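Local coordinates for phenylalanine--tRNA ligase beta subunit (PDB 2CXI), which forms, with the alpha subunit, the tetrameric ligase that attaches phenylalanine to its tRNA at the cost of ATP, this N-terminal fragment containing the B3/4 editing domain, at residues Gly104-Ile108 / Ile273-Asp277; Leu125-Ile129 / Ala246-Met250; Leu97-Arg101 / Lys196-Pro200; Arg137-Ala141 / Gly237-Val243. One frame throughout, in Å; residues are numbered along the deposited sequence.

Contact 1. Residues Gly104-Ile108 / Ile273-Asp277; sequences GVYAI and IETPD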
loop_
_atom_site.group_PDB
_atom_site.type_symbol
_atom_site.label_atom_id
_atom_site.label_comp_id
_atom_site.label_asym_id
_atom_site.label_seq_id
_atom_site.Cartn_x
_atom_site.Cartn_y
_atom_site.Cartn_z
ATOM N N GLY A 104 -12.323 -18.975 -9.348
ATOM C CA GLY A 104 -12.324 -18.918 -7.874
ATOM C C GLY A 104 -13.277 -17.782 -7.479
ATOM O O GLY A 104 -13.312 -16.694 -8.115
ATOM N N VAL A 105 -14.100 -18.038 -6.466
ATOM C CA VAL A 105 -14.928 -17.003 -5.848
ATOM C C VAL A 105 -14.732 -17.191 -4.345
ATOM O O VAL A 105 -14.374 -18.300 -3.875
ATOM C CB VAL A 105 -16.440 -17.109 -6.237
ATOM C CG1 VAL A 105 -16.620 -16.792 -7.765
ATOM C CG2 VAL A 105 -16.990 -18.552 -5.915
ATOM N N TYR A 106 -14.983 -16.126 -3.596
ATOM C CA TYR A 106 -14.515 -16.009 -2.215
ATOM C C TYR A 106 -15.513 -15.256 -1.338
ATOM O O TYR A 106 -16.251 -14.379 -1.804
ATOM C CB TYR A 106 -13.140 -15.284 -2.177
ATOM C CG TYR A 106 -12.162 -15.987 -3.112
ATOM C CD1 TYR A 106 -11.374 -17.044 -2.654
ATOM C CD2 TYR A 106 -12.109 -15.652 -4.460
ATOM C CE1 TYR A 106 -10.540 -17.746 -3.520
ATOM C CE2 TYR A 106 -11.292 -16.340 -5.333
ATOM C CZ TYR A 106 -10.522 -17.390 -4.852
ATOM O OH TYR A 106 -9.759 -18.072 -5.740
ATOM N N ALA A 107 -15.466 -15.553 -0.050
ATOM C CA ALA A 107 -16.229 -14.800 0.929
ATOM C C ALA A 107 -15.530 -14.845 2.283
ATOM O O ALA A 107 -14.722 -15.741 2.578
ATOM C CB ALA A 107 -17.685 -15.331 1.011
ATOM N N ILE A 108 -15.862 -13.857 3.097
ATOM C CA ILE A 108 -15.499 -13.871 4.493
ATOM C C ILE A 108 -16.789 -13.887 5.292
ATOM O O ILE A 108 -17.722 -13.162 4.998
ATOM C CB ILE A 108 -14.624 -12.631 4.849
ATOM C CG1 ILE A 108 -13.297 -12.718 4.107
ATOM C CG2 ILE A 108 -14.407 -12.499 6.406
ATOM C CD1 ILE A 108 -12.576 -11.348 3.965
ATOM N N ILE A 273 -15.023 -8.972 -10.041
ATOM C CA ILE A 273 -16.384 -9.261 -9.522
ATOM C C ILE A 273 -16.424 -9.221 -8.023
ATOM O O ILE A 273 -15.464 -9.591 -7.380
ATOM C CB ILE A 273 -16.912 -10.692 -9.961
ATOM C CG1 ILE A 273 -15.884 -11.787 -9.596
ATOM C CG2 ILE A 273 -17.315 -10.708 -11.431
ATOM C CD1 ILE A 273 -16.337 -13.212 -9.801
ATOM N N GLU A 274 -17.564 -8.890 -7.458
ATOM C CA GLU A 274 -17.663 -8.807 -6.023
ATOM C C GLU A 274 -18.415 -10.043 -5.562
ATOM O O GLU A 274 -19.566 -10.254 -5.971
ATOM C CB GLU A 274 -18.429 -7.549 -5.629
ATOM C CG GLU A 274 -18.602 -7.391 -4.125
ATOM C CD GLU A 274 -19.588 -6.282 -3.716
ATOM O OE1 GLU A 274 -20.050 -5.508 -4.600
ATOM O OE2 GLU A 274 -19.937 -6.190 -2.493
ATOM N N THR A 275 -17.791 -10.879 -4.738
ATOM C CA THR A 275 -18.499 -12.112 -4.266
ATOM C C THR A 275 -18.589 -12.173 -2.722
ATOM O O THR A 275 -17.709 -11.620 -2.058
ATOM C CB THR A 275 -17.834 -13.410 -4.823
ATOM O OG1 THR A 275 -16.519 -13.514 -4.320
ATOM C CG2 THR A 275 -17.635 -13.366 -6.352
ATOM N N PRO A 276 -19.611 -12.819 -2.124
ATOM C CA PRO A 276 -20.771 -13.398 -2.822
ATOM C C PRO A 276 -21.739 -12.333 -3.291
ATOM O O PRO A 276 -21.779 -11.206 -2.757
ATOM C CB PRO A 276 -21.465 -14.245 -1.725
ATOM C CG PRO A 276 -21.178 -13.424 -0.419
ATOM C CD PRO A 276 -19.745 -12.922 -0.647
ATOM N N ASP A 277 -22.518 -12.687 -4.287
ATOM C CA ASP A 277 -23.630 -11.839 -4.714
ATOM C C ASP A 277 -24.916 -12.520 -4.314
ATOM O O ASP A 277 -25.301 -13.510 -4.935
ATOM C CB ASP A 277 -23.572 -11.704 -6.223
ATOM C CG ASP A 277 -24.706 -10.832 -6.797
ATOM O OD1 ASP A 277 -25.622 -10.364 -6.066
ATOM O OD2 ASP A 277 -24.733 -10.597 -8.009
#

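Contact 2. Residues Leu125-Ile129 / Ala246-Met250; sequences LQEKI and ALNVM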
loop_
_atom_site.group_PDB
_atom_site.type_symbol
_atom_site.label_atom_id
_atom_site.label_comp_id
_atom_site.label_asym_id
_atom_site.label_seq_id
_atom_site.Cartn_x
_atom_site.Cartn_y
_atom_site.Cartn_z
ATOM N N LEU A 125 -20.887 -30.315 4.913
ATOM C CA LEU A 125 -21.504 -29.555 3.810
ATOM C C LEU A 125 -20.499 -29.299 2.673
ATOM O O LEU A 125 -20.779 -29.497 1.473
ATOM C CB LEU A 125 -22.169 -28.269 4.310
ATOM C CG LEU A 125 -22.895 -27.427 3.235
ATOM C CD1 LEU A 125 -24.011 -28.219 2.566
ATOM C CD2 LEU A 125 -23.432 -26.148 3.878
ATOM N N GLN A 126 -19.295 -28.943 3.066
ATOM C CA GLN A 126 -18.196 -28.791 2.131
ATOM C C GLN A 126 -17.994 -30.090 1.321
ATOM O O GLN A 126 -17.921 -30.069 0.086
ATOM C CB GLN A 126 -16.983 -28.322 2.960
ATOM C CG GLN A 126 -15.659 -28.468 2.412
ATOM C CD GLN A 126 -14.623 -27.872 3.375
ATOM O OE1 GLN A 126 -13.596 -27.422 2.935
ATOM N NE2 GLN A 126 -14.918 -27.857 4.681
ATOM N N GLU A 127 -17.978 -31.237 2.000
ATOM C CA GLU A 127 -17.821 -32.506 1.317
ATOM C C GLU A 127 -19.047 -32.875 0.490
ATOM O O GLU A 127 -18.903 -33.359 -0.621
ATOM C CB GLU A 127 -17.517 -33.635 2.313
ATOM C CG GLU A 127 -16.233 -33.427 3.119
ATOM C CD GLU A 127 -16.073 -34.366 4.334
ATOM O OE1 GLU A 127 -16.983 -35.192 4.651
ATOM O OE2 GLU A 127 -15.013 -34.273 4.989
ATOM N N LYS A 128 -20.244 -32.724 1.044
ATOM C CA LYS A 128 -21.471 -33.125 0.296
ATOM C C LYS A 128 -21.660 -32.276 -0.951
ATOM O O LYS A 128 -21.996 -32.790 -2.019
ATOM C CB LYS A 128 -22.716 -33.010 1.172
ATOM C CG LYS A 128 -22.668 -33.880 2.426
ATOM C CD LYS A 128 -22.735 -35.391 2.112
ATOM C CE LYS A 128 -22.324 -36.184 3.345
ATOM N NZ LYS A 128 -22.542 -37.676 3.151
ATOM N N ILE A 129 -21.418 -30.964 -0.854
ATOM C CA ILE A 129 -21.490 -30.151 -2.083
ATOM C C ILE A 129 -20.472 -30.618 -3.136
ATOM O O ILE A 129 -20.805 -30.786 -4.322
ATOM C CB ILE A 129 -21.328 -28.617 -1.789
ATOM C CG1 ILE A 129 -22.526 -28.116 -0.943
ATOM C CG2 ILE A 129 -21.212 -27.843 -3.139
ATOM C CD1 ILE A 129 -22.407 -26.691 -0.523
ATOM N N ALA A 246 -22.546 -22.625 -4.994
ATOM C CA ALA A 246 -21.938 -23.336 -3.875
ATOM C C ALA A 246 -21.474 -22.340 -2.768
ATOM O O ALA A 246 -21.693 -22.535 -1.550
ATOM C CB ALA A 246 -20.759 -24.138 -4.391
ATOM N N LEU A 247 -20.880 -21.236 -3.191
ATOM C CA LEU A 247 -20.445 -20.209 -2.227
ATOM C C LEU A 247 -21.664 -19.633 -1.484
ATOM O O LEU A 247 -21.636 -19.429 -0.260
ATOM C CB LEU A 247 -19.747 -19.068 -2.999
ATOM C CG LEU A 247 -19.242 -17.915 -2.114
ATOM C CD1 LEU A 247 -18.019 -18.440 -1.237
ATOM C CD2 LEU A 247 -18.845 -16.683 -2.977
ATOM N N ASN A 248 -22.736 -19.364 -2.234
ATOM C CA ASN A 248 -23.948 -18.850 -1.674
ATOM C C ASN A 248 -24.531 -19.788 -0.629
ATOM O O ASN A 248 -24.979 -19.334 0.422
ATOM C CB ASN A 248 -24.972 -18.548 -2.763
ATOM C CG ASN A 248 -24.537 -17.351 -3.695
ATOM O OD1 ASN A 248 -25.159 -17.093 -4.750
ATOM N ND2 ASN A 248 -23.539 -16.631 -3.278
ATOM N N VAL A 249 -24.565 -21.085 -0.947
ATOM C CA VAL A 249 -25.012 -22.084 0.020
ATOM C C VAL A 249 -24.138 -22.020 1.315
ATOM O O VAL A 249 -24.666 -21.949 2.422
ATOM C CB VAL A 249 -25.039 -23.502 -0.635
ATOM C CG1 VAL A 249 -25.183 -24.608 0.440
ATOM C CG2 VAL A 249 -26.172 -23.578 -1.700
HETATM N N MSE A 250 -22.816 -22.031 1.161
HETATM C CA MSE A 250 -21.874 -21.991 2.312
HETATM C C MSE A 250 -22.106 -20.772 3.198
HETATM O O MSE A 250 -22.197 -20.902 4.420
HETATM C CB MSE A 250 -20.398 -21.974 1.862
HETATM C CG MSE A 250 -19.881 -23.248 1.203
HETATM SE SE MSE A 250 -19.987 -24.883 2.417
HETATM C CE MSE A 250 -19.448 -24.128 4.081
#

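Contact 3. Residues Leu97-Arg101 / Lys196-Pro200; sequences LKDIR and KQFYP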
loop_
_atom_site.group_PDB
_atom_site.type_symbol
_atom_site.label_atom_id
_atom_site.label_comp_id
_atom_site.label_asym_id
_atom_site.label_seq_id
_atom_site.Cartn_x
_atom_site.Cartn_y
_atom_site.Cartn_z
ATOM N N LEU A 97 -4.470 -19.890 -15.063
ATOM C CA LEU A 97 -5.303 -21.030 -14.611
ATOM C C LEU A 97 -6.457 -21.361 -15.584
ATOM O O LEU A 97 -7.228 -22.296 -15.345
ATOM C CB LEU A 97 -5.825 -20.756 -13.186
ATOM C CG LEU A 97 -4.809 -20.970 -12.052
ATOM C CD1 LEU A 97 -5.377 -20.511 -10.718
ATOM C CD2 LEU A 97 -4.309 -22.465 -11.967
ATOM N N LYS A 98 -6.590 -20.563 -16.650
ATOM C CA LYS A 98 -7.769 -20.615 -17.542
ATOM C C LYS A 98 -8.117 -22.005 -18.056
ATOM O O LYS A 98 -9.299 -22.350 -18.111
ATOM C CB LYS A 98 -7.664 -19.634 -18.708
ATOM C CG LYS A 98 -8.932 -19.535 -19.606
ATOM C CD LYS A 98 -10.190 -19.062 -18.824
ATOM C CE LYS A 98 -11.360 -18.828 -19.780
ATOM N NZ LYS A 98 -12.696 -18.635 -19.092
ATOM N N ASP A 99 -7.104 -22.815 -18.374
ATOM C CA ASP A 99 -7.334 -24.146 -18.904
ATOM C C ASP A 99 -6.877 -25.179 -17.889
ATOM O O ASP A 99 -6.642 -26.339 -18.223
ATOM C CB ASP A 99 -6.607 -24.313 -20.257
ATOM C CG ASP A 99 -7.121 -25.503 -21.064
ATOM O OD1 ASP A 99 -8.342 -25.844 -20.967
ATOM O OD2 ASP A 99 -6.348 -26.164 -21.806
ATOM N N ILE A 100 -6.765 -24.772 -16.618
ATOM C CA ILE A 100 -6.345 -25.695 -15.563
ATOM C C ILE A 100 -7.424 -25.822 -14.475
ATOM O O ILE A 100 -7.844 -26.959 -14.120
ATOM C CB ILE A 100 -4.952 -25.245 -14.949
ATOM C CG1 ILE A 100 -3.869 -25.175 -16.045
ATOM C CG2 ILE A 100 -4.548 -26.138 -13.739
ATOM C CD1 ILE A 100 -2.554 -24.490 -15.620
ATOM N N ARG A 101 -7.854 -24.675 -13.938
ATOM C CA ARG A 101 -8.991 -24.628 -12.997
ATOM C C ARG A 101 -9.442 -23.150 -12.905
ATOM O O ARG A 101 -9.057 -22.430 -11.985
ATOM C CB ARG A 101 -8.612 -25.226 -11.632
ATOM C CG ARG A 101 -9.831 -25.473 -10.701
ATOM C CD ARG A 101 -9.502 -26.284 -9.421
ATOM N NE ARG A 101 -10.755 -26.601 -8.711
ATOM C CZ ARG A 101 -11.608 -27.561 -9.067
ATOM N NH1 ARG A 101 -12.747 -27.712 -8.386
ATOM N NH2 ARG A 101 -11.343 -28.384 -10.100
ATOM N N LYS A 196 -1.225 -31.066 -16.379
ATOM C CA LYS A 196 -1.093 -29.651 -16.768
ATOM C C LYS A 196 0.313 -29.154 -16.470
ATOM O O LYS A 196 1.066 -29.790 -15.727
ATOM C CB LYS A 196 -2.129 -28.790 -16.056
ATOM C CG LYS A 196 -3.559 -29.333 -16.143
ATOM C CD LYS A 196 -4.089 -29.486 -17.590
ATOM C CE LYS A 196 -4.273 -28.159 -18.309
ATOM N NZ LYS A 196 -5.007 -28.347 -19.616
ATOM N N GLN A 197 0.678 -28.029 -17.073
ATOM C CA GLN A 197 2.004 -27.472 -16.890
ATOM C C GLN A 197 2.195 -26.906 -15.482
ATOM O O GLN A 197 3.296 -26.967 -14.941
ATOM C CB GLN A 197 2.240 -26.392 -17.932
ATOM C CG GLN A 197 3.687 -26.044 -18.141
ATOM C CD GLN A 197 3.842 -24.773 -18.932
ATOM O OE1 GLN A 197 2.877 -24.296 -19.572
ATOM N NE2 GLN A 197 5.051 -24.202 -18.894
ATOM N N PHE A 198 1.120 -26.351 -14.906
ATOM C CA PHE A 198 1.160 -25.722 -13.576
ATOM C C PHE A 198 0.020 -26.278 -12.719
ATOM O O PHE A 198 -0.978 -26.784 -13.264
ATOM C CB PHE A 198 1.027 -24.202 -13.673
ATOM C CG PHE A 198 2.048 -23.561 -14.567
ATOM C CD1 PHE A 198 3.407 -23.626 -14.255
ATOM C CD2 PHE A 198 1.652 -22.906 -15.732
ATOM C CE1 PHE A 198 4.366 -23.058 -15.113
ATOM C CE2 PHE A 198 2.601 -22.312 -16.595
ATOM C CZ PHE A 198 3.963 -22.389 -16.271
ATOM N N TYR A 199 0.178 -26.235 -11.396
ATOM C CA TYR A 199 -0.934 -26.632 -10.494
ATOM C C TYR A 199 -1.511 -25.404 -9.788
ATOM O O TYR A 199 -0.769 -24.442 -9.511
ATOM C CB TYR A 199 -0.490 -27.675 -9.462
ATOM C CG TYR A 199 0.131 -28.938 -10.021
ATOM C CD1 TYR A 199 -0.216 -29.425 -11.292
ATOM C CD2 TYR A 199 1.065 -29.655 -9.265
ATOM C CE1 TYR A 199 0.351 -30.586 -11.797
ATOM C CE2 TYR A 199 1.629 -30.827 -9.753
ATOM C CZ TYR A 199 1.275 -31.272 -11.036
ATOM O OH TYR A 199 1.817 -32.431 -11.515
ATOM N N PRO A 200 -2.821 -25.403 -9.518
ATOM C CA PRO A 200 -3.440 -24.257 -8.840
ATOM C C PRO A 200 -2.935 -24.201 -7.397
ATOM O O PRO A 200 -2.825 -25.240 -6.730
ATOM C CB PRO A 200 -4.957 -24.585 -8.866
ATOM C CG PRO A 200 -5.112 -25.750 -9.851
ATOM C CD PRO A 200 -3.801 -26.479 -9.810
HETATM O O HOH W 1 -7.790 -28.536 -19.808
#

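Contact 4. Residues Arg137-Ala141 / Gly237-Val243; sequences RREVA and GWKLEKV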
loop_
_atom_site.group_PDB
_atom_site.type_symbol
_atom_site.label_atom_id
_atom_site.label_comp_id
_atom_site.label_asym_id
_atom_site.label_seq_id
_atom_site.Cartn_x
_atom_site.Cartn_y
_atom_site.Cartn_z
ATOM N N ARG A 137 -15.510 -33.078 -6.764
ATOM C CA ARG A 137 -14.604 -31.909 -6.626
ATOM C C ARG A 137 -14.209 -31.265 -7.975
ATOM O O ARG A 137 -13.677 -30.159 -7.998
ATOM C CB ARG A 137 -13.324 -32.307 -5.892
ATOM C CG ARG A 137 -13.459 -32.699 -4.433
ATOM C CD ARG A 137 -12.084 -32.588 -3.726
ATOM N NE ARG A 137 -12.110 -33.071 -2.339
ATOM C CZ ARG A 137 -11.029 -33.142 -1.555
ATOM N NH1 ARG A 137 -9.846 -32.770 -2.023
ATOM N NH2 ARG A 137 -11.128 -33.606 -0.295
ATOM N N ARG A 138 -14.430 -31.961 -9.095
ATOM C CA ARG A 138 -13.935 -31.384 -10.373
ATOM C C ARG A 138 -14.663 -30.110 -10.702
ATOM O O ARG A 138 -14.043 -29.124 -11.093
ATOM C CB ARG A 138 -14.063 -32.357 -11.550
ATOM C CG ARG A 138 -13.345 -31.824 -12.760
ATOM C CD ARG A 138 -13.476 -32.672 -14.076
ATOM N NE ARG A 138 -13.210 -31.691 -15.106
ATOM C CZ ARG A 138 -14.130 -30.922 -15.656
ATOM N NH1 ARG A 138 -15.420 -31.053 -15.327
ATOM N NH2 ARG A 138 -13.740 -30.002 -16.531
ATOM N N GLU A 139 -15.995 -30.122 -10.529
ATOM C CA GLU A 139 -16.817 -28.953 -10.862
ATOM C C GLU A 139 -16.862 -27.907 -9.745
ATOM O O GLU A 139 -16.992 -26.725 -10.038
ATOM C CB GLU A 139 -18.244 -29.369 -11.304
ATOM C CG GLU A 139 -18.198 -30.094 -12.640
ATOM C CD GLU A 139 -19.534 -30.671 -13.084
ATOM O OE1 GLU A 139 -19.510 -31.685 -13.851
ATOM O OE2 GLU A 139 -20.624 -30.109 -12.725
ATOM N N VAL A 140 -16.791 -28.363 -8.487
ATOM C CA VAL A 140 -16.844 -27.479 -7.314
ATOM C C VAL A 140 -16.008 -28.091 -6.212
ATOM O O VAL A 140 -16.262 -29.247 -5.786
ATOM C CB VAL A 140 -18.305 -27.276 -6.756
ATOM C CG1 VAL A 140 -18.261 -26.417 -5.454
ATOM C CG2 VAL A 140 -19.189 -26.608 -7.754
ATOM N N ALA A 141 -14.994 -27.343 -5.763
ATOM C CA ALA A 141 -14.199 -27.723 -4.579
ATOM C C ALA A 141 -14.227 -26.538 -3.611
ATOM O O ALA A 141 -14.122 -25.387 -4.050
ATOM C CB ALA A 141 -12.737 -28.073 -4.993
ATOM N N GLY A 237 -13.633 -24.010 -9.613
ATOM C CA GLY A 237 -14.171 -24.961 -10.574
ATOM C C GLY A 237 -14.162 -24.388 -11.966
ATOM O O GLY A 237 -13.357 -23.510 -12.278
ATOM N N TRP A 238 -15.031 -24.943 -12.803
ATOM C CA TRP A 238 -15.003 -24.721 -14.252
ATOM C C TRP A 238 -16.080 -23.765 -14.793
ATOM O O TRP A 238 -15.955 -23.279 -15.926
ATOM C CB TRP A 238 -15.079 -26.090 -14.956
ATOM C CG TRP A 238 -13.706 -26.764 -14.950
ATOM C CD1 TRP A 238 -13.186 -27.618 -13.990
ATOM C CD2 TRP A 238 -12.654 -26.569 -15.910
ATOM N NE1 TRP A 238 -11.900 -27.968 -14.313
ATOM C CE2 TRP A 238 -11.547 -27.348 -15.490
ATOM C CE3 TRP A 238 -12.542 -25.814 -17.097
ATOM C CZ2 TRP A 238 -10.346 -27.414 -16.219
ATOM C CZ3 TRP A 238 -11.344 -25.877 -17.817
ATOM C CH2 TRP A 238 -10.266 -26.667 -17.375
ATOM N N LYS A 239 -17.144 -23.531 -14.013
ATOM C CA LYS A 239 -18.232 -22.614 -14.424
ATOM C C LYS A 239 -18.499 -21.644 -13.294
ATOM O O LYS A 239 -18.726 -22.055 -12.155
ATOM C CB LYS A 239 -19.560 -23.339 -14.751
ATOM C CG LYS A 239 -19.513 -24.406 -15.874
ATOM C CD LYS A 239 -18.965 -23.899 -17.215
ATOM C CE LYS A 239 -19.863 -22.910 -17.908
ATOM N NZ LYS A 239 -19.390 -22.933 -19.346
ATOM N N LEU A 240 -18.485 -20.362 -13.618
ATOM C CA LEU A 240 -18.665 -19.332 -12.612
ATOM C C LEU A 240 -19.998 -19.459 -11.869
ATOM O O LEU A 240 -20.034 -19.296 -10.655
ATOM C CB LEU A 240 -18.480 -17.943 -13.254
ATOM C CG LEU A 240 -18.356 -16.687 -12.395
ATOM C CD1 LEU A 240 -17.201 -16.808 -11.344
ATOM C CD2 LEU A 240 -18.132 -15.453 -13.322
ATOM N N GLU A 241 -21.083 -19.786 -12.588
ATOM C CA GLU A 241 -22.405 -19.911 -11.970
ATOM C C GLU A 241 -22.415 -20.997 -10.929
ATOM O O GLU A 241 -23.083 -20.836 -9.887
ATOM C CB GLU A 241 -23.495 -20.243 -13.023
ATOM C CG GLU A 241 -24.931 -20.360 -12.489
ATOM C CD GLU A 241 -25.317 -21.725 -11.885
ATOM O OE1 GLU A 241 -24.794 -22.779 -12.322
ATOM O OE2 GLU A 241 -26.179 -21.740 -10.948
ATOM N N LYS A 242 -21.730 -22.110 -11.219
ATOM C CA LYS A 242 -21.734 -23.246 -10.294
ATOM C C LYS A 242 -20.957 -22.976 -8.983
ATOM O O LYS A 242 -21.437 -23.313 -7.882
ATOM C CB LYS A 242 -21.233 -24.530 -10.963
ATOM C CG LYS A 242 -22.309 -25.241 -11.821
ATOM C CD LYS A 242 -21.861 -26.665 -12.185
ATOM C CE LYS A 242 -21.627 -27.475 -10.933
ATOM N NZ LYS A 242 -22.833 -28.291 -10.652
ATOM N N VAL A 243 -19.793 -22.351 -9.103
ATOM C CA VAL A 243 -18.993 -21.994 -7.904
ATOM C C VAL A 243 -19.687 -20.917 -7.073
ATOM O O VAL A 243 -19.580 -20.910 -5.836
ATOM C CB VAL A 243 -17.543 -21.686 -8.244
ATOM C CG1 VAL A 243 -16.862 -22.973 -8.854
ATOM C CG2 VAL A 243 -17.411 -20.470 -9.217
HETATM O O HOH W 2 -17.921 -25.790 -12.389
#

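Contact 1. Residues Gly104-Ile108 / Ile273-Asp277
A side-chain hydroxyl reaching a main-chain carbonyl defines this buried contact between Y106 and T275, which lie on two strands of one sheet that do not pair directly. Strands 103-110 and 272-275 both hydrogen-bond to strand 260-267, and the local axes come within 6.9 Å at an angle of 47°. T275 OG1 donates to Y106 O over 2.7 Å, arriving in the carbonyl plane on a lone pair with a C=O...donor angle of 130°. The T275 torsion (chi1 64°) sets OG1 between its own N and carbonyl carbon, facing Y106, and leaves CG2 against V105 CG1 at 3.8 Å. In this mixed sheet of the editing region, V105, A107, T275 and P276 are all packed against helix 240-255, whereas the Y106 side chain touches V91, V264 and V266. The I273 branch extends the apolar row, its CD1 4.1 Å from V105 CG1. Replacing T275 by a valine would probably leave Y106 O without its hydroxyl donor and weaken the tie between the two strands. Beyond the strand end, a cis peptide precedes P276, whose CD rests 3.6 Å from A107 CB.

Contact 2. Residues Leu125-Ile129 / Ala246-Met250
L125 and the selenomethionine M250 run past each other in opposite directions; I129, one turn on from L125, and V249, next to M250, do the same. L125 leaves its helix with CG opposite the main-chain N (chi1 -178°), which sends CG and CD2 alongside the selenium; CG lies 3.9 Å from M250 SE. The M250 chain itself bends at chi2 and chi3, and its end is therefore brought closer to helix 116-133 than its CB direction alone would suggest. SE also reaches I129 CD1 at 4.2 Å, so that it touches two residues one helical turn apart. The two branches of I129 divide the work: CD1 meets V249 CG1 at 3.6 Å, whereas CG2 covers A246 CB at 3.9 Å. V249 CG1 in turn also faces L125 CD2, 4.2 Å away, where the two side chains meet at a slant. The frame for these contacts is an antiparallel helix pair of the B3/4 domain, 116-133 with 240-255, whose local axes come within 11.1 Å at a signed crossing angle of 155°; no hydrogen bond crosses between the segments. Both helices also rest on strand 140-146, I129 touching I142, A246 touching V140 and M250 touching I144. L247 points away from helix 116-133 and packs on strands 231-237 and 103-110.

Contact 3. Residues Leu97-Arg101 / Lys196-Pro200
K196 NZ is shared between two oxygens of D99, with a water completing the link. It donates a weak bond to D99 O at 2.9 Å and a second weak one to D99 OD2 at 3.4 Å, the latter forming a long salt bridge. Water 1 accepts from K196 NZ at 2.8 Å and donates weakly to D99 OD1, so both carboxylate oxygens are engaged. K196 reaches this position through a chain bent at chi2 and chi3 (-59° and -67°), which curls the ammonium back over the 97-101 loop. That loop is tightened by L97 O, which accepts from both I100 N and R101 N. Next to the polar group, I100 buries the most surface of the contact. Its CG1 lies 3.8 Å from K196 CE, the two chains running past each other in opposite directions, and CG2 meets P200 CG at 3.9 Å. CD1 comes to the edge of the F198 ring, near its plane, and also covers F198 O at 3.6 Å. The proline is flanked further by L97, whose CD2 sits 3.8 Å from P200 CB, and by R101 CB. The guanidinium of R101 leads away, to R137 O among other partners. The contact thus joins the loop between strands 84-93 and 103-110 to strand 199-204 and the residues leading into it. Its chemistry implies unequal parts: weak, partly water-mediated charge pairing on the solvent-facing side, and apolar packing round I100 and P200 that buries F198 O without a hydrogen-bonding partner.

Contact 4. Residues Arg137-Ala141 / Gly237-Val243
E139, W238 and K242 carry most of this contact, with R138 as the partner of the indole. The R138 guanidinium lies flat on the indole of W238, group centres 4.0 Å apart and planes at 19°, a cation-pi stack with R138 CZ over the five-membered ring and NH2 offset toward the rim. R138 touches the ring twice, because its carbonyl O also meets W238 CD1 at the ring edge, in plane, at 3.4 Å. With an alanine here, R138 would probably lose its stacking surface and cation-pi partner, and with them one restraint on the guanidinium's rotation. The extended E139 chain crosses K242 at a slant: E139 OE2 touches K242 CE at 3.3 Å and forms a long salt bridge with K242 NZ at 3.5 Å. The bends of K242 at chi3 and chi4 (60° and 97°) fold NZ over, and its hydrogen bond goes to F133 O, with a cation-pi contact to F133 besides. E139 O serves the backbone: G237 CA approaches it in a CH...O contact of 3.4 Å, and water 2 donates to it at 2.7 Å while accepting from the N of K239, the N-cap residue. V140 CG2 packs over K242 O at 4.0 Å. The contact joins the N-terminal turn of helix 240-255 and the residues before it to the loop leading into strand 140-146, with V140 reaching I129 and F133 of helix 116-133, and V243 touching V105 and V235.

Contacts 1, 2 and 4 are linked by direct packing, with helix 240-255 taking part in contacts 2 and 4. L247 CD2 of contact 2 lies 3.7 Å from Y106 O of contact 1, L240 CD1 of contact 4 is 3.6 Å from V105 CG1, and A246 CB is 3.5 Å from V140 CG1, joining contacts 2 and 4. Contact 3 is peripheral, its centre about 24 Å from the centre of the chain; its nearest atoms are about 10 Å from those of contact 2. It reaches contact 4 through R101, whose NH1 and NH2 probably hydrogen-bond R137 O (2.6 Å) and R138 O (3.0 Å). Of the predicted magnesium site shared with the alpha subunit, D331 has its side chain about 9 Å from that of V249 and about 11 Å from that of K242.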